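Local atomic coordinates of peptide ABC transporter, peptide-binding protein (Thermus thermophilus, PDB entry 2D5W), a protein that binds oligopeptides and probably delivers them to an ABC transporter for uptake into the cell. Residues L560-A565 with K591-A596; V555-L560 with I582-R587; E167-A172 with E187-F192; H160-E165 with L194-P199. All coordinates share one frame; numbering follows the deposited sequence.

Contact 1: L560-A565 with K591-A596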
loop_
_atom_site.group_PDB
_atom_site.type_symbol
_atom_site.label_atom_id
_atom_site.label_comp_id
_atom_site.label_asym_id
_atom_site.label_seq_id
_atom_site.Cartn_x
_atom_site.Cartn_y
_atom_site.Cartn_z
ATOM N N LEU A 560 7.259 6.111 -25.890
ATOM C CA LEU A 560 6.136 6.257 -24.966
ATOM C C LEU A 560 6.405 7.440 -24.051
ATOM O O LEU A 560 7.410 7.463 -23.347
ATOM C CB LEU A 560 5.963 4.992 -24.116
ATOM C CG LEU A 560 4.731 4.999 -23.199
ATOM C CD1 LEU A 560 3.467 4.880 -24.041
ATOM C CD2 LEU A 560 4.808 3.846 -22.208
ATOM N N VAL A 561 5.517 8.427 -24.057
ATOM C CA VAL A 561 5.716 9.588 -23.203
ATOM C C VAL A 561 4.663 9.753 -22.119
ATOM O O VAL A 561 3.526 9.269 -22.235
ATOM C CB VAL A 561 5.792 10.906 -24.019
ATOM C CG1 VAL A 561 7.052 10.912 -24.870
ATOM C CG2 VAL A 561 4.554 11.067 -24.877
ATOM N N ASN A 562 5.087 10.442 -21.064
ATOM C CA ASN A 562 4.285 10.759 -19.896
ATOM C C ASN A 562 4.013 9.605 -18.932
ATOM O O ASN A 562 3.251 9.756 -17.978
ATOM C CB ASN A 562 2.991 11.455 -20.327
ATOM C CG ASN A 562 3.266 12.741 -21.086
ATOM O OD1 ASN A 562 4.258 13.423 -20.821
ATOM N ND2 ASN A 562 2.394 13.079 -22.029
ATOM N N TYR A 563 4.645 8.460 -19.184
ATOM C CA TYR A 563 4.529 7.305 -18.291
ATOM C C TYR A 563 5.692 7.568 -17.337
ATOM O O TYR A 563 6.782 7.012 -17.490
ATOM C CB TYR A 563 4.760 5.999 -19.055
ATOM C CG TYR A 563 4.482 4.761 -18.227
ATOM C CD1 TYR A 563 3.200 4.215 -18.167
ATOM C CD2 TYR A 563 5.487 4.165 -17.466
ATOM C CE1 TYR A 563 2.924 3.105 -17.368
ATOM C CE2 TYR A 563 5.223 3.057 -16.663
ATOM C CZ TYR A 563 3.941 2.534 -16.617
ATOM O OH TYR A 563 3.673 1.450 -15.813
ATOM N N VAL A 564 5.441 8.433 -16.360
ATOM C CA VAL A 564 6.455 8.872 -15.413
ATOM C C VAL A 564 6.013 8.724 -13.967
ATOM O O VAL A 564 4.848 8.947 -13.636
ATOM C CB VAL A 564 6.802 10.356 -15.694
ATOM C CG1 VAL A 564 7.760 10.902 -14.644
ATOM C CG2 VAL A 564 7.394 10.478 -17.090
ATOM N N ALA A 565 6.960 8.359 -13.110
ATOM C CA ALA A 565 6.696 8.186 -11.693
ATOM C C ALA A 565 7.717 8.972 -10.878
ATOM O O ALA A 565 8.797 9.310 -11.368
ATOM C CB ALA A 565 6.765 6.704 -11.325
ATOM N N LYS A 591 4.794 15.236 -25.149
ATOM C CA LYS A 591 5.553 15.006 -23.925
ATOM C C LYS A 591 5.376 16.189 -22.976
ATOM O O LYS A 591 5.586 17.342 -23.364
ATOM C CB LYS A 591 7.034 14.819 -24.258
ATOM C CG LYS A 591 7.880 14.418 -23.068
ATOM C CD LYS A 591 9.338 14.239 -23.458
ATOM C CE LYS A 591 10.168 13.782 -22.269
ATOM N NZ LYS A 591 11.610 13.669 -22.615
ATOM N N LYS A 592 4.992 15.899 -21.738
ATOM C CA LYS A 592 4.777 16.933 -20.726
ATOM C C LYS A 592 5.613 16.692 -19.473
ATOM O O LYS A 592 5.801 17.598 -18.658
ATOM C CB LYS A 592 3.297 16.984 -20.333
ATOM C CG LYS A 592 2.368 17.465 -21.429
ATOM C CD LYS A 592 2.646 18.914 -21.787
ATOM C CE LYS A 592 1.680 19.407 -22.849
ATOM N NZ LYS A 592 0.265 19.299 -22.402
ATOM N N TRP A 593 6.106 15.468 -19.318
ATOM C CA TRP A 593 6.918 15.104 -18.166
ATOM C C TRP A 593 8.158 14.351 -18.623
ATOM O O TRP A 593 8.144 13.711 -19.672
ATOM C CB TRP A 593 6.117 14.209 -17.211
ATOM C CG TRP A 593 4.812 14.798 -16.784
ATOM C CD1 TRP A 593 3.615 14.703 -17.433
ATOM C CD2 TRP A 593 4.587 15.639 -15.645
ATOM N NE1 TRP A 593 2.660 15.437 -16.771
ATOM C CE2 TRP A 593 3.230 16.022 -15.672
ATOM C CE3 TRP A 593 5.403 16.108 -14.607
ATOM C CZ2 TRP A 593 2.666 16.856 -14.699
ATOM C CZ3 TRP A 593 4.844 16.937 -13.640
ATOM C CH2 TRP A 593 3.488 17.300 -13.694
ATOM N N ASP A 594 9.234 14.444 -17.850
ATOM C CA ASP A 594 10.454 13.715 -18.168
ATOM C C ASP A 594 10.887 12.987 -16.909
ATOM O O ASP A 594 11.017 13.586 -15.842
ATOM C CB ASP A 594 11.582 14.632 -18.631
ATOM C CG ASP A 594 12.801 13.844 -19.085
ATOM O OD1 ASP A 594 12.761 13.266 -20.194
ATOM O OD2 ASP A 594 13.789 13.777 -18.326
ATOM N N GLN A 595 11.129 11.692 -17.052
ATOM C CA GLN A 595 11.506 10.845 -15.932
ATOM C C GLN A 595 12.832 11.159 -15.242
ATOM O O GLN A 595 12.964 10.967 -14.036
ATOM C CB GLN A 595 11.516 9.385 -16.395
ATOM C CG GLN A 595 11.772 8.396 -15.283
ATOM C CD GLN A 595 10.674 8.408 -14.245
ATOM O OE1 GLN A 595 9.606 7.824 -14.440
ATOM N NE2 GLN A 595 10.922 9.091 -13.138
ATOM N N ALA A 596 13.805 11.648 -16.000
ATOM C CA ALA A 596 15.132 11.936 -15.461
ATOM C C ALA A 596 15.206 12.651 -14.111
ATOM O O ALA A 596 15.837 12.152 -13.176
ATOM C CB ALA A 596 15.949 12.704 -16.494
HETATM O O HOH W 1 7.716 11.376 -20.910
HETATM O O HOH W 2 9.391 6.398 -16.837
#
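Gln595 reaches across to the backbone of Val564 and Ala565 with an amide that both gives and takes a hydrogen bond. From CB the chain sets out with CG anti to the backbone N (chi1 -175°) and bends at chi2, which brings CD over Val564, 3.9 Å from its CG1. Gln595 OE1 then accepts from Ala565 N at 3.0 Å, while NE2 donates to Ala565 O at 2.8 Å, with that oxygen almost in the amide plane. This pairing with one residue through both N-H and C=O resembles the two bonds of an extended neighbour and fixes the flip of the amide. A water donates to OE1 and to Tyr563 O. The two segments run roughly the same way, 34° apart, past the end of the short strand 560-561. Asn562 works differently: its OD1 accepts two successive backbone N-H groups, Lys592 N at 2.7 Å, in the carbonyl plane on a lone pair, and Trp593 N at 3.1 Å, less straight. Its ND2 donates to the carbonyls of Glu581 and Val590. Between the two amides, Val564 CG2 packs on Trp593 CB at 3.9 Å, and the indole NE1 is hydrogen-bonded to Glu581 OE2.

Contact 2: V555-L560 with I582-R587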
loop_
_atom_site.group_PDB
_atom_site.type_symbol
_atom_site.label_atom_id
_atom_site.label_comp_id
_atom_site.label_asym_id
_atom_site.label_seq_id
_atom_site.Cartn_x
_atom_site.Cartn_y
_atom_site.Cartn_z
ATOM N N VAL A 555 11.029 0.022 -16.801
ATOM C CA VAL A 555 11.533 -0.238 -18.145
ATOM C C VAL A 555 10.450 0.319 -19.052
ATOM O O VAL A 555 9.299 -0.122 -19.004
ATOM C CB VAL A 555 11.729 -1.744 -18.392
ATOM C CG1 VAL A 555 12.330 -1.971 -19.777
ATOM C CG2 VAL A 555 12.646 -2.320 -17.321
ATOM N N VAL A 556 10.822 1.294 -19.875
ATOM C CA VAL A 556 9.864 1.977 -20.731
ATOM C C VAL A 556 10.291 1.995 -22.192
ATOM O O VAL A 556 11.397 2.425 -22.516
ATOM C CB VAL A 556 9.679 3.431 -20.232
ATOM C CG1 VAL A 556 8.615 4.143 -21.046
ATOM C CG2 VAL A 556 9.316 3.427 -18.751
ATOM N N ARG A 557 9.409 1.542 -23.075
ATOM C CA ARG A 557 9.728 1.515 -24.495
ATOM C C ARG A 557 9.949 2.918 -25.035
ATOM O O ARG A 557 9.223 3.854 -24.692
ATOM C CB ARG A 557 8.608 0.854 -25.298
ATOM C CG ARG A 557 9.016 0.544 -26.738
ATOM C CD ARG A 557 7.836 0.177 -27.618
ATOM N NE ARG A 557 7.055 -0.941 -27.095
ATOM C CZ ARG A 557 7.446 -2.213 -27.100
ATOM N NH1 ARG A 557 8.625 -2.557 -27.604
ATOM N NH2 ARG A 557 6.646 -3.148 -26.611
ATOM N N LYS A 558 10.956 3.064 -25.887
ATOM C CA LYS A 558 11.229 4.363 -26.475
ATOM C C LYS A 558 10.015 4.785 -27.288
ATOM O O LYS A 558 9.379 3.963 -27.949
ATOM C CB LYS A 558 12.490 4.295 -27.339
ATOM C CG LYS A 558 13.742 4.094 -26.492
ATOM C CD LYS A 558 15.012 4.020 -27.310
ATOM C CE LYS A 558 16.224 3.896 -26.397
ATOM N NZ LYS A 558 16.439 5.106 -25.547
ATOM N N GLY A 559 9.672 6.064 -27.199
ATOM C CA GLY A 559 8.520 6.571 -27.924
ATOM C C GLY A 559 7.304 6.787 -27.036
ATOM O O GLY A 559 6.412 7.557 -27.384
ATOM N N LEU A 560 7.259 6.111 -25.890
ATOM C CA LEU A 560 6.136 6.257 -24.966
ATOM C C LEU A 560 6.405 7.440 -24.051
ATOM O O LEU A 560 7.410 7.463 -23.347
ATOM C CB LEU A 560 5.963 4.992 -24.116
ATOM C CG LEU A 560 4.731 4.999 -23.199
ATOM C CD1 LEU A 560 3.467 4.880 -24.041
ATOM C CD2 LEU A 560 4.808 3.846 -22.208
ATOM N N ILE A 582 -0.926 9.606 -21.441
ATOM C CA ILE A 582 0.135 8.668 -21.778
ATOM C C ILE A 582 -0.089 8.242 -23.226
ATOM O O ILE A 582 -1.191 7.850 -23.613
ATOM C CB ILE A 582 0.113 7.441 -20.841
ATOM C CG1 ILE A 582 0.424 7.894 -19.408
ATOM C CG2 ILE A 582 1.119 6.399 -21.320
ATOM C CD1 ILE A 582 0.286 6.814 -18.357
ATOM N N GLY A 583 0.956 8.342 -24.039
ATOM C CA GLY A 583 0.806 7.974 -25.432
ATOM C C GLY A 583 2.106 7.893 -26.202
ATOM O O GLY A 583 3.185 8.143 -25.666
ATOM N N TRP A 584 1.977 7.549 -27.478
ATOM C CA TRP A 584 3.113 7.405 -28.371
ATOM C C TRP A 584 3.383 8.700 -29.128
ATOM O O TRP A 584 2.479 9.263 -29.747
ATOM C CB TRP A 584 2.836 6.267 -29.353
ATOM C CG TRP A 584 2.590 4.953 -28.668
ATOM C CD1 TRP A 584 1.386 4.350 -28.442
ATOM C CD2 TRP A 584 3.580 4.111 -28.066
ATOM N NE1 TRP A 584 1.565 3.183 -27.734
ATOM C CE2 TRP A 584 2.902 3.015 -27.489
ATOM C CE3 TRP A 584 4.974 4.181 -27.956
ATOM C CZ2 TRP A 584 3.575 1.993 -26.811
ATOM C CZ3 TRP A 584 5.643 3.165 -27.282
ATOM C CH2 TRP A 584 4.940 2.086 -26.717
ATOM N N GLU A 585 4.623 9.173 -29.085
ATOM C CA GLU A 585 4.961 10.412 -29.774
ATOM C C GLU A 585 4.674 10.356 -31.272
ATOM O O GLU A 585 4.273 11.360 -31.861
ATOM C CB GLU A 585 6.429 10.776 -29.534
ATOM C CG GLU A 585 6.767 10.963 -28.066
ATOM C CD GLU A 585 8.132 11.586 -27.844
ATOM O OE1 GLU A 585 8.204 12.821 -27.668
ATOM O OE2 GLU A 585 9.134 10.840 -27.847
ATOM N N SER A 586 4.859 9.190 -31.889
ATOM C CA SER A 586 4.617 9.058 -33.323
ATOM C C SER A 586 3.129 9.154 -33.663
ATOM O O SER A 586 2.759 9.252 -34.835
ATOM C CB SER A 586 5.205 7.747 -33.856
ATOM O OG SER A 586 4.555 6.621 -33.303
ATOM N N ARG A 587 2.286 9.122 -32.632
ATOM C CA ARG A 587 0.839 9.256 -32.791
ATOM C C ARG A 587 0.459 10.713 -32.534
ATOM O O ARG A 587 -0.691 11.114 -32.714
ATOM C CB ARG A 587 0.103 8.363 -31.788
ATOM C CG ARG A 587 -0.059 6.924 -32.228
ATOM C CD ARG A 587 -1.271 6.774 -33.127
ATOM N NE ARG A 587 -1.438 5.402 -33.591
ATOM C CZ ARG A 587 -2.497 4.965 -34.266
ATOM N NH1 ARG A 587 -2.563 3.698 -34.652
ATOM N NH2 ARG A 587 -3.493 5.794 -34.550
HETATM O O HOH W 3 6.065 6.682 -30.744
#
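Gly559 O accepts a hydrogen bond from Glu585 N at 3.0 Å, almost straight (169°). The same oxygen receives a CA-H...O contact from Trp584 CA and a weak bond from a water held also by Ser586 N. Gly559 sits in a type II turn, Arg557 to Leu560, where its backbone angles call for glycine. At the end of the turn, Leu560 pairs with Trp584, antiparallel and non-hydrogen-bonded. Leu560 CG lies opposite the backbone N (chi1 -175°), from where CD1 stands over the centre of the six-membered Trp584 ring, a CH-pi contact 3.9 Å from the centroid, and touches Ile582 CG2. Arg557 CD, its guanidinium salt-bridged to Asp268, lies 3.6 Å from Trp584 CH2, and Trp584 NE1 donates to Ser7 O. With the indole gone, as in an alanine, Leu560 CD1 is likely to lose its support and Ser7 O its donor. The turn joins strand 544-557 to 560-561, which pairs with 583-584; the indole rests on Pro3 of helix 2-5, Leu560 on Leu8 of strand 7-12.

Contact 3: E167-A172 with E187-F192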
loop_
_atom_site.group_PDB
_atom_site.type_symbol
_atom_site.label_atom_id
_atom_site.label_comp_id
_atom_site.label_asym_id
_atom_site.label_seq_id
_atom_site.Cartn_x
_atom_site.Cartn_y
_atom_site.Cartn_z
ATOM N N GLU A 167 -28.445 -0.675 0.456
ATOM C CA GLU A 167 -29.625 -0.499 1.296
ATOM C C GLU A 167 -30.054 -1.841 1.880
ATOM O O GLU A 167 -30.468 -1.923 3.040
ATOM C CB GLU A 167 -30.773 0.117 0.492
ATOM C CG GLU A 167 -30.530 1.558 0.068
ATOM C CD GLU A 167 -30.234 2.470 1.245
ATOM O OE1 GLU A 167 -31.008 2.447 2.226
ATOM O OE2 GLU A 167 -29.232 3.212 1.187
ATOM N N ARG A 168 -29.949 -2.898 1.081
ATOM C CA ARG A 168 -30.311 -4.226 1.554
ATOM C C ARG A 168 -29.312 -4.689 2.611
ATOM O O ARG A 168 -29.692 -5.297 3.614
ATOM C CB ARG A 168 -30.346 -5.222 0.392
ATOM C CG ARG A 168 -31.517 -5.008 -0.563
ATOM C CD ARG A 168 -31.641 -6.152 -1.557
ATOM N NE ARG A 168 -30.661 -6.071 -2.636
ATOM C CZ ARG A 168 -30.756 -5.247 -3.675
ATOM N NH1 ARG A 168 -31.794 -4.429 -3.782
ATOM N NH2 ARG A 168 -29.815 -5.242 -4.610
ATOM N N VAL A 169 -28.036 -4.393 2.387
ATOM C CA VAL A 169 -26.987 -4.768 3.327
ATOM C C VAL A 169 -27.202 -4.051 4.658
ATOM O O VAL A 169 -27.094 -4.662 5.719
ATOM C CB VAL A 169 -25.586 -4.429 2.755
ATOM C CG1 VAL A 169 -24.508 -4.662 3.811
ATOM C CG2 VAL A 169 -25.316 -5.291 1.527
ATOM N N LYS A 170 -27.515 -2.759 4.602
ATOM C CA LYS A 170 -27.757 -1.989 5.819
ATOM C C LYS A 170 -28.914 -2.576 6.614
ATOM O O LYS A 170 -28.846 -2.682 7.840
ATOM C CB LYS A 170 -28.080 -0.530 5.489
ATOM C CG LYS A 170 -26.893 0.297 5.053
ATOM C CD LYS A 170 -27.226 1.785 5.071
ATOM C CE LYS A 170 -28.372 2.123 4.130
ATOM N NZ LYS A 170 -28.710 3.573 4.182
ATOM N N ALA A 171 -29.981 -2.949 5.915
ATOM C CA ALA A 171 -31.149 -3.522 6.572
ATOM C C ALA A 171 -30.759 -4.802 7.301
ATOM O O ALA A 171 -31.194 -5.043 8.426
ATOM C CB ALA A 171 -32.243 -3.811 5.548
ATOM N N ALA A 172 -29.925 -5.615 6.661
ATOM C CA ALA A 172 -29.482 -6.869 7.260
ATOM C C ALA A 172 -28.544 -6.620 8.437
ATOM O O ALA A 172 -28.559 -7.360 9.421
ATOM C CB ALA A 172 -28.788 -7.732 6.210
ATOM N N GLU A 187 -18.549 -10.649 7.446
ATOM C CA GLU A 187 -18.928 -11.398 6.253
ATOM C C GLU A 187 -19.950 -10.624 5.427
ATOM O O GLU A 187 -19.869 -10.588 4.197
ATOM C CB GLU A 187 -19.505 -12.762 6.646
ATOM C CG GLU A 187 -20.005 -13.592 5.475
ATOM C CD GLU A 187 -20.417 -14.993 5.887
ATOM O OE1 GLU A 187 -21.276 -15.124 6.786
ATOM O OE2 GLU A 187 -19.881 -15.964 5.311
ATOM N N LEU A 188 -20.912 -10.004 6.104
ATOM C CA LEU A 188 -21.944 -9.236 5.423
ATOM C C LEU A 188 -21.334 -8.123 4.581
ATOM O O LEU A 188 -21.679 -7.953 3.411
ATOM C CB LEU A 188 -22.907 -8.625 6.445
ATOM C CG LEU A 188 -24.096 -7.856 5.869
ATOM C CD1 LEU A 188 -25.120 -8.830 5.309
ATOM C CD2 LEU A 188 -24.724 -7.011 6.962
ATOM N N TYR A 189 -20.425 -7.361 5.175
ATOM C CA TYR A 189 -19.800 -6.266 4.452
ATOM C C TYR A 189 -18.842 -6.742 3.362
ATOM O O TYR A 189 -18.797 -6.149 2.286
ATOM C CB TYR A 189 -19.091 -5.319 5.424
ATOM C CG TYR A 189 -20.038 -4.548 6.321
ATOM C CD1 TYR A 189 -21.233 -4.026 5.825
ATOM C CD2 TYR A 189 -19.719 -4.302 7.657
ATOM C CE1 TYR A 189 -22.086 -3.276 6.635
ATOM C CE2 TYR A 189 -20.562 -3.553 8.473
ATOM C CZ TYR A 189 -21.741 -3.044 7.957
ATOM O OH TYR A 189 -22.574 -2.296 8.759
ATOM N N ARG A 190 -18.085 -7.807 3.619
ATOM C CA ARG A 190 -17.174 -8.316 2.593
ATOM C C ARG A 190 -17.979 -8.757 1.376
ATOM O O ARG A 190 -17.617 -8.459 0.236
ATOM C CB ARG A 190 -16.358 -9.514 3.099
ATOM C CG ARG A 190 -15.363 -9.203 4.199
ATOM C CD ARG A 190 -14.544 -10.436 4.582
ATOM N NE ARG A 190 -13.459 -10.723 3.641
ATOM C CZ ARG A 190 -13.483 -11.676 2.713
ATOM N NH1 ARG A 190 -14.545 -12.461 2.573
ATOM N NH2 ARG A 190 -12.428 -11.856 1.927
ATOM N N ASN A 191 -19.077 -9.467 1.621
ATOM C CA ASN A 191 -19.912 -9.957 0.532
ATOM C C ASN A 191 -20.502 -8.827 -0.299
ATOM O O ASN A 191 -20.716 -8.986 -1.499
ATOM C CB ASN A 191 -21.021 -10.868 1.069
ATOM C CG ASN A 191 -20.484 -12.194 1.580
ATOM O OD1 ASN A 191 -19.356 -12.578 1.270
ATOM N ND2 ASN A 191 -21.297 -12.906 2.352
ATOM N N PHE A 192 -20.759 -7.688 0.333
ATOM C CA PHE A 192 -21.288 -6.530 -0.377
ATOM C C PHE A 192 -20.289 -6.117 -1.461
ATOM O O PHE A 192 -20.639 -6.018 -2.638
ATOM C CB PHE A 192 -21.516 -5.373 0.602
ATOM C CG PHE A 192 -21.732 -4.041 -0.063
ATOM C CD1 PHE A 192 -22.802 -3.839 -0.929
ATOM C CD2 PHE A 192 -20.859 -2.988 0.178
ATOM C CE1 PHE A 192 -22.998 -2.601 -1.545
ATOM C CE2 PHE A 192 -21.045 -1.753 -0.430
ATOM C CZ PHE A 192 -22.117 -1.560 -1.293
#
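Val169 pushes its two methyl groups between Leu188, Tyr189 and Phe192, branching so that each methyl has its own neighbours. CG1, anti to the backbone N (chi1 173°), meets Leu188 CG at 3.8 Å and Tyr189 CD1 at 3.9 Å. Val169 CG2 turns the other way, to Phe192, approaching its CD1 at 3.8 Å and lying about as near to its CB. The valine side chain stands roughly perpendicular to that of Phe192 but lies antiparallel alongside that of Leu188. These residues face one another across an antiparallel helix pair, an alpha-hairpin formed by helices 159-173 and 182-194, whose short segments here run 175° apart with axes 10.4 Å from each other. One turn beyond Val169, Ala172 extends the apolar seam: its CB touches Leu188 CD1 at 3.9 Å, while Leu188 CD2 lies against Val169 O at 3.6 Å. Tyr189 is tied at its far end by OH to Lys114 O, and Phe192 also meets the ring of Trp166 and packs on Phe106 of helix 101-112.

Contact 4: H160-E165 with L194-P199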
loop_
_atom_site.group_PDB
_atom_site.type_symbol
_atom_site.label_atom_id
_atom_site.label_comp_id
_atom_site.label_asym_id
_atom_site.label_seq_id
_atom_site.Cartn_x
_atom_site.Cartn_y
_atom_site.Cartn_z
ATOM N N HIS A 160 -25.616 4.981 -7.931
ATOM C CA HIS A 160 -26.667 4.407 -8.765
ATOM C C HIS A 160 -26.427 2.934 -9.073
ATOM O O HIS A 160 -27.357 2.206 -9.407
ATOM C CB HIS A 160 -26.854 5.209 -10.068
ATOM C CG HIS A 160 -25.720 5.095 -11.044
ATOM N ND1 HIS A 160 -24.503 5.711 -10.853
ATOM C CD2 HIS A 160 -25.642 4.474 -12.246
ATOM C CE1 HIS A 160 -23.724 5.478 -11.895
ATOM N NE2 HIS A 160 -24.392 4.730 -12.755
ATOM N N ILE A 161 -25.181 2.493 -8.933
ATOM C CA ILE A 161 -24.826 1.101 -9.193
ATOM C C ILE A 161 -24.829 0.245 -7.929
ATOM O O ILE A 161 -25.419 -0.836 -7.902
ATOM C CB ILE A 161 -23.416 0.998 -9.834
ATOM C CG1 ILE A 161 -23.410 1.673 -11.209
ATOM C CG2 ILE A 161 -22.978 -0.464 -9.920
ATOM C CD1 ILE A 161 -24.359 1.053 -12.224
ATOM N N MET A 162 -24.179 0.738 -6.881
ATOM C CA MET A 162 -24.047 -0.013 -5.636
ATOM C C MET A 162 -25.046 0.309 -4.530
ATOM O O MET A 162 -25.198 -0.469 -3.590
ATOM C CB MET A 162 -22.629 0.179 -5.088
ATOM C CG MET A 162 -21.523 -0.141 -6.088
ATOM S SD MET A 162 -19.875 0.247 -5.459
ATOM C CE MET A 162 -19.530 -1.224 -4.494
ATOM N N GLY A 163 -25.712 1.454 -4.649
ATOM C CA GLY A 163 -26.668 1.893 -3.641
ATOM C C GLY A 163 -27.805 0.946 -3.309
ATOM O O GLY A 163 -28.067 0.689 -2.131
ATOM N N PRO A 164 -28.513 0.417 -4.314
ATOM C CA PRO A 164 -29.620 -0.502 -4.026
ATOM C C PRO A 164 -29.198 -1.690 -3.160
ATOM O O PRO A 164 -29.868 -2.029 -2.183
ATOM C CB PRO A 164 -30.089 -0.915 -5.418
ATOM C CG PRO A 164 -29.835 0.329 -6.225
ATOM C CD PRO A 164 -28.458 0.739 -5.751
ATOM N N GLU A 165 -28.085 -2.327 -3.512
ATOM C CA GLU A 165 -27.617 -3.459 -2.727
ATOM C C GLU A 165 -27.198 -2.998 -1.334
ATOM O O GLU A 165 -27.454 -3.684 -0.345
ATOM C CB GLU A 165 -26.441 -4.155 -3.416
ATOM C CG GLU A 165 -25.868 -5.321 -2.616
ATOM C CD GLU A 165 -26.821 -6.497 -2.503
ATOM O OE1 GLU A 165 -26.558 -7.395 -1.675
ATOM O OE2 GLU A 165 -27.827 -6.534 -3.242
ATOM N N LEU A 194 -17.739 -7.827 -2.643
ATOM C CA LEU A 194 -17.471 -8.928 -3.565
ATOM C C LEU A 194 -18.466 -9.024 -4.719
ATOM O O LEU A 194 -18.104 -9.455 -5.812
ATOM C CB LEU A 194 -17.412 -10.258 -2.808
ATOM C CG LEU A 194 -16.179 -10.423 -1.913
ATOM C CD1 LEU A 194 -16.310 -11.685 -1.077
ATOM C CD2 LEU A 194 -14.918 -10.472 -2.772
ATOM N N LYS A 195 -19.713 -8.627 -4.489
ATOM C CA LYS A 195 -20.709 -8.671 -5.555
ATOM C C LYS A 195 -20.322 -7.747 -6.708
ATOM O O LYS A 195 -20.791 -7.911 -7.835
ATOM C CB LYS A 195 -22.086 -8.265 -5.020
ATOM C CG LYS A 195 -22.789 -9.352 -4.229
ATOM C CD LYS A 195 -24.196 -8.927 -3.842
ATOM C CE LYS A 195 -24.914 -10.037 -3.091
ATOM N NZ LYS A 195 -24.176 -10.445 -1.860
ATOM N N PHE A 196 -19.457 -6.783 -6.419
ATOM C CA PHE A 196 -19.020 -5.805 -7.413
ATOM C C PHE A 196 -17.511 -5.825 -7.648
ATOM O O PHE A 196 -16.969 -4.866 -8.204
ATOM C CB PHE A 196 -19.389 -4.396 -6.936
ATOM C CG PHE A 196 -20.854 -4.190 -6.688
ATOM C CD1 PHE A 196 -21.697 -3.791 -7.718
ATOM C CD2 PHE A 196 -21.390 -4.380 -5.417
ATOM C CE1 PHE A 196 -23.057 -3.580 -7.487
ATOM C CE2 PHE A 196 -22.748 -4.172 -5.176
ATOM C CZ PHE A 196 -23.581 -3.770 -6.212
ATOM N N ALA A 197 -16.824 -6.898 -7.263
ATOM C CA ALA A 197 -15.372 -6.881 -7.394
ATOM C C ALA A 197 -14.657 -8.134 -7.865
ATOM O O ALA A 197 -13.427 -8.148 -7.902
ATOM C CB ALA A 197 -14.763 -6.415 -6.067
ATOM N N THR A 198 -15.395 -9.179 -8.224
ATOM C CA THR A 198 -14.765 -10.410 -8.698
ATOM C C THR A 198 -14.717 -10.394 -10.222
ATOM O O THR A 198 -15.461 -9.656 -10.866
ATOM C CB THR A 198 -15.539 -11.654 -8.253
ATOM O OG1 THR A 198 -16.864 -11.599 -8.795
ATOM C CG2 THR A 198 -15.606 -11.731 -6.732
ATOM N N PRO A 199 -13.851 -11.223 -10.824
ATOM C CA PRO A 199 -13.739 -11.264 -12.286
ATOM C C PRO A 199 -15.051 -11.487 -13.039
ATOM O O PRO A 199 -15.385 -10.732 -13.952
ATOM C CB PRO A 199 -12.740 -12.396 -12.525
ATOM C CG PRO A 199 -11.862 -12.332 -11.305
ATOM C CD PRO A 199 -12.870 -12.125 -10.194
HETATM O O HOH W 4 -24.194 -8.085 -0.486
#
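Lys195 opens the contact, laying the far part of its side chain across Glu165: CE comes to 3.4 Å of Glu165 OE1. The ion pair is long, Lys195 NZ 3.9 Å from Glu165 OE1. A water bridges the two atoms, donating to OE1 and accepting from NZ at 2.7 Å each. The other carboxylate oxygen, OE2, has a firmer charged partner in Arg168, so Glu165 is shared between two cations. Phe196 comes next and has the largest share of the buried surface. Its ring leaves with CG anti to the carbonyl carbon (chi1 -58°) and lies against the helix. Met162 covers one face: its CG sits over the ring centre, 3.9 Å from the centroid, and SD stands above the same face at 4.9 Å, a distant Met-aromatic contact, while Met162 CE reaches back to Phe196 CD2 at 3.8 Å. Glu165 CB meets the ring edge near CZ, and Ile161 CG2 approaches Phe196 CE1 at 4.0 Å. Shortening this side chain to an alanine is likely to leave Met162 without its aromatic partner and a gap beside Ile161. Past the ring, Ala197 is backbone-bonded to Leu19 and Thr198 is the N-cap of helix 199-203. The contact thus sets the linker after helix 182-194 against the kinked first part of helix 159-173, with Phe192 beside Met162 and Glu165.

In the fold
The four contacts fall into two pairs at separate places in the chain. Contacts 3 and 4 come first in sequence; their centres are 11 Å apart, and both use helix 159-173. Contact 4 spans the wider stretch of chain and contact 3 lies within it, so the helical hairpin is held along its middle and again past its second helix. Contacts 1 and 2, centred 9 Å apart, share Leu560 and the small sheet of strands 560-561 and 583-584; their segments alternate along the chain, which interlocks the C-terminal region. Contact 1 lies about 35 Å from contact 4 between centres, with nearest atoms about 21 Å apart, so the two pairs belong to different regions of this solute-binding protein.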